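Local structure of protein (endonuclease) (Salmonella typhimurium, 1BYR) at residues 32-35 with 36-39. The protein is an endonuclease of the phospholipase D-like (PLD) family, with helices packed against a mixed beta-sheet. Sequence-based numbering, arbitrary orientation.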
ATOM      1  N   MET A  32      14.772   0.363   0.913  1.00  7.65           N
ATOM      2  CA  MET A  32      13.570   0.763   0.190  1.00  8.03           C
ATOM      3  C   MET A  32      13.188  -0.082  -1.029  1.00  7.68           C
ATOM      4  O   MET A  32      14.051  -0.564  -1.768  1.00  6.72           O
ATOM      5  CB  MET A  32      13.728   2.225  -0.244  1.00  6.52           C
ATOM      6  CG  MET A  32      12.528   2.839  -0.944  1.00  7.15           C
ATOM      7  SD  MET A  32      12.947   4.536  -1.351  1.00  9.57           S
ATOM      8  CE  MET A  32      11.432   5.271  -1.657  1.00  7.32           C
ATOM      9  N   MET A  33      11.874  -0.247  -1.222  1.00  6.80           N
ATOM     10  CA  MET A  33      11.307  -0.993  -2.344  1.00  6.38           C
ATOM     11  C   MET A  33      10.344  -0.013  -2.991  1.00  8.01           C
ATOM     12  O   MET A  33       9.557   0.637  -2.298  1.00  8.12           O
ATOM     13  CB  MET A  33      10.482  -2.208  -1.865  1.00  5.46           C
ATOM     14  CG  MET A  33      11.218  -3.241  -1.001  1.00  5.62           C
ATOM     15  SD  MET A  33      10.178  -4.681  -0.577  1.00 11.38           S
ATOM     16  CE  MET A  33      10.384  -5.725  -2.000  1.00  6.36           C
ATOM     17  N   ALA A  34      10.385   0.107  -4.315  1.00  6.08           N
ATOM     18  CA  ALA A  34       9.482   1.018  -4.977  1.00  5.92           C
ATOM     19  C   ALA A  34       9.036   0.525  -6.336  1.00  5.93           C
ATOM     20  O   ALA A  34       9.732  -0.246  -6.982  1.00  6.91           O
ATOM     21  CB  ALA A  34      10.149   2.369  -5.132  1.00  6.38           C
ATOM     22  N   TYR A  35       7.856   0.971  -6.756  1.00  7.82           N
ATOM     23  CA  TYR A  35       7.350   0.653  -8.084  1.00  7.13           C
ATOM     24  C   TYR A  35       7.774   1.959  -8.772  1.00  7.49           C
ATOM     25  O   TYR A  35       8.962   2.214  -8.891  1.00  9.87           O
ATOM     26  CB  TYR A  35       5.830   0.496  -8.039  1.00  7.65           C
ATOM     27  CG  TYR A  35       5.163   0.377  -9.392  1.00  7.28           C
ATOM     28  CD1 TYR A  35       5.772  -0.306 -10.437  1.00  9.09           C
ATOM     29  CD2 TYR A  35       3.920   0.945  -9.618  1.00  7.76           C
ATOM     30  CE1 TYR A  35       5.153  -0.415 -11.680  1.00  9.46           C
ATOM     31  CE2 TYR A  35       3.293   0.844 -10.857  1.00  7.71           C
ATOM     32  CZ  TYR A  35       3.911   0.159 -11.884  1.00  9.17           C
ATOM     33  OH  TYR A  35       3.283   0.043 -13.105  1.00 10.67           O
ATOM     34  N   SER A  36       6.839   2.802  -9.186  1.00  7.04           N
ATOM     35  CA  SER A  36       7.221   4.079  -9.789  1.00  8.17           C
ATOM     36  C   SER A  36       8.105   4.864  -8.812  1.00  9.44           C
ATOM     37  O   SER A  36       7.679   5.185  -7.707  1.00  8.30           O
ATOM     38  CB  SER A  36       5.976   4.877 -10.111  1.00  7.76           C
ATOM     39  OG  SER A  36       5.056   4.039 -10.743  1.00  8.28           O
ATOM     40  N   PHE A  37       9.323   5.192  -9.248  1.00  8.76           N
ATOM     41  CA  PHE A  37      10.322   5.880  -8.431  1.00  8.21           C
ATOM     42  C   PHE A  37      10.671   7.218  -9.103  1.00  9.82           C
ATOM     43  O   PHE A  37      11.602   7.280  -9.905  1.00  9.33           O
ATOM     44  CB  PHE A  37      11.536   4.938  -8.369  1.00  8.56           C
ATOM     45  CG  PHE A  37      12.622   5.349  -7.417  1.00  8.41           C
ATOM     46  CD1 PHE A  37      12.437   5.281  -6.043  1.00  7.19           C
ATOM     47  CD2 PHE A  37      13.867   5.745  -7.905  1.00  8.24           C
ATOM     48  CE1 PHE A  37      13.479   5.590  -5.161  1.00  6.34           C
ATOM     49  CE2 PHE A  37      14.912   6.058  -7.034  1.00  5.63           C
ATOM     50  CZ  PHE A  37      14.717   5.985  -5.665  1.00  6.52           C
ATOM     51  N   THR A  38       9.946   8.287  -8.764  1.00  9.37           N
ATOM     52  CA  THR A  38      10.174   9.587  -9.419  1.00  9.40           C
ATOM     53  C   THR A  38      10.138  10.899  -8.609  1.00  9.90           C
ATOM     54  O   THR A  38      10.698  11.904  -9.057  1.00 10.31           O
ATOM     55  CB  THR A  38       9.167   9.803 -10.594  1.00  8.92           C
ATOM     56  OG1 THR A  38       7.844   9.932 -10.060  1.00  8.82           O
ATOM     57  CG2 THR A  38       9.181   8.633 -11.566  1.00  8.46           C
ATOM     58  N   ALA A  39       9.487  10.913  -7.451  1.00  7.48           N
ATOM     59  CA  ALA A  39       9.365  12.148  -6.665  1.00  8.23           C
ATOM     60  C   ALA A  39      10.668  12.840  -6.250  1.00  9.12           C
ATOM     61  O   ALA A  39      11.408  12.339  -5.399  1.00  9.01           O
ATOM     62  CB  ALA A  39       8.504  11.888  -5.429  1.00  6.90           C
TER
HETATM   63  O   HOH W   1       6.507   3.510  -5.704  1.00  7.36           O
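Phe-37 carries its CG anti to the backbone N (chi1 -172°), and Met-32, its CG likewise anti to N and its chain extended to the methyl, runs toward Phe-37 to meet it in a Met-aromatic contact. The place is the loop of a beta-alpha connection in the PLD-like domain, where strand 29-34 ends and the chain runs on to helix 40-51. The sulfur comes in at the ring's edge: SD of Met-32 lies 4.0 Å from CE1 of Phe-37; seen from the ring centroid it stands 81° off the normal, close to the ring plane. Closer to the strand end, CB of Ala-34 packs 3.8 Å from Phe-37 CD1. Ile-60 of strand 55-61 and Met-43 of helix 40-51 also touch the Phe-37 side chain, which so lies between that strand and that helix.

On the more exposed part of the loop, the hydroxyl OG of Ser-36 sits over one face of the Tyr-35 ring, offset toward the rim and 3.5 Å from CD2. Asn-65 grips the backbone here twice, its ND2 giving a hydrogen bond to Tyr-35 O and its OD1 taking one from Phe-37 N. A water ties the loop together as well: its oxygen accepts from Tyr-35 N and donates to Ser-36 O, the latter at 2.9 Å.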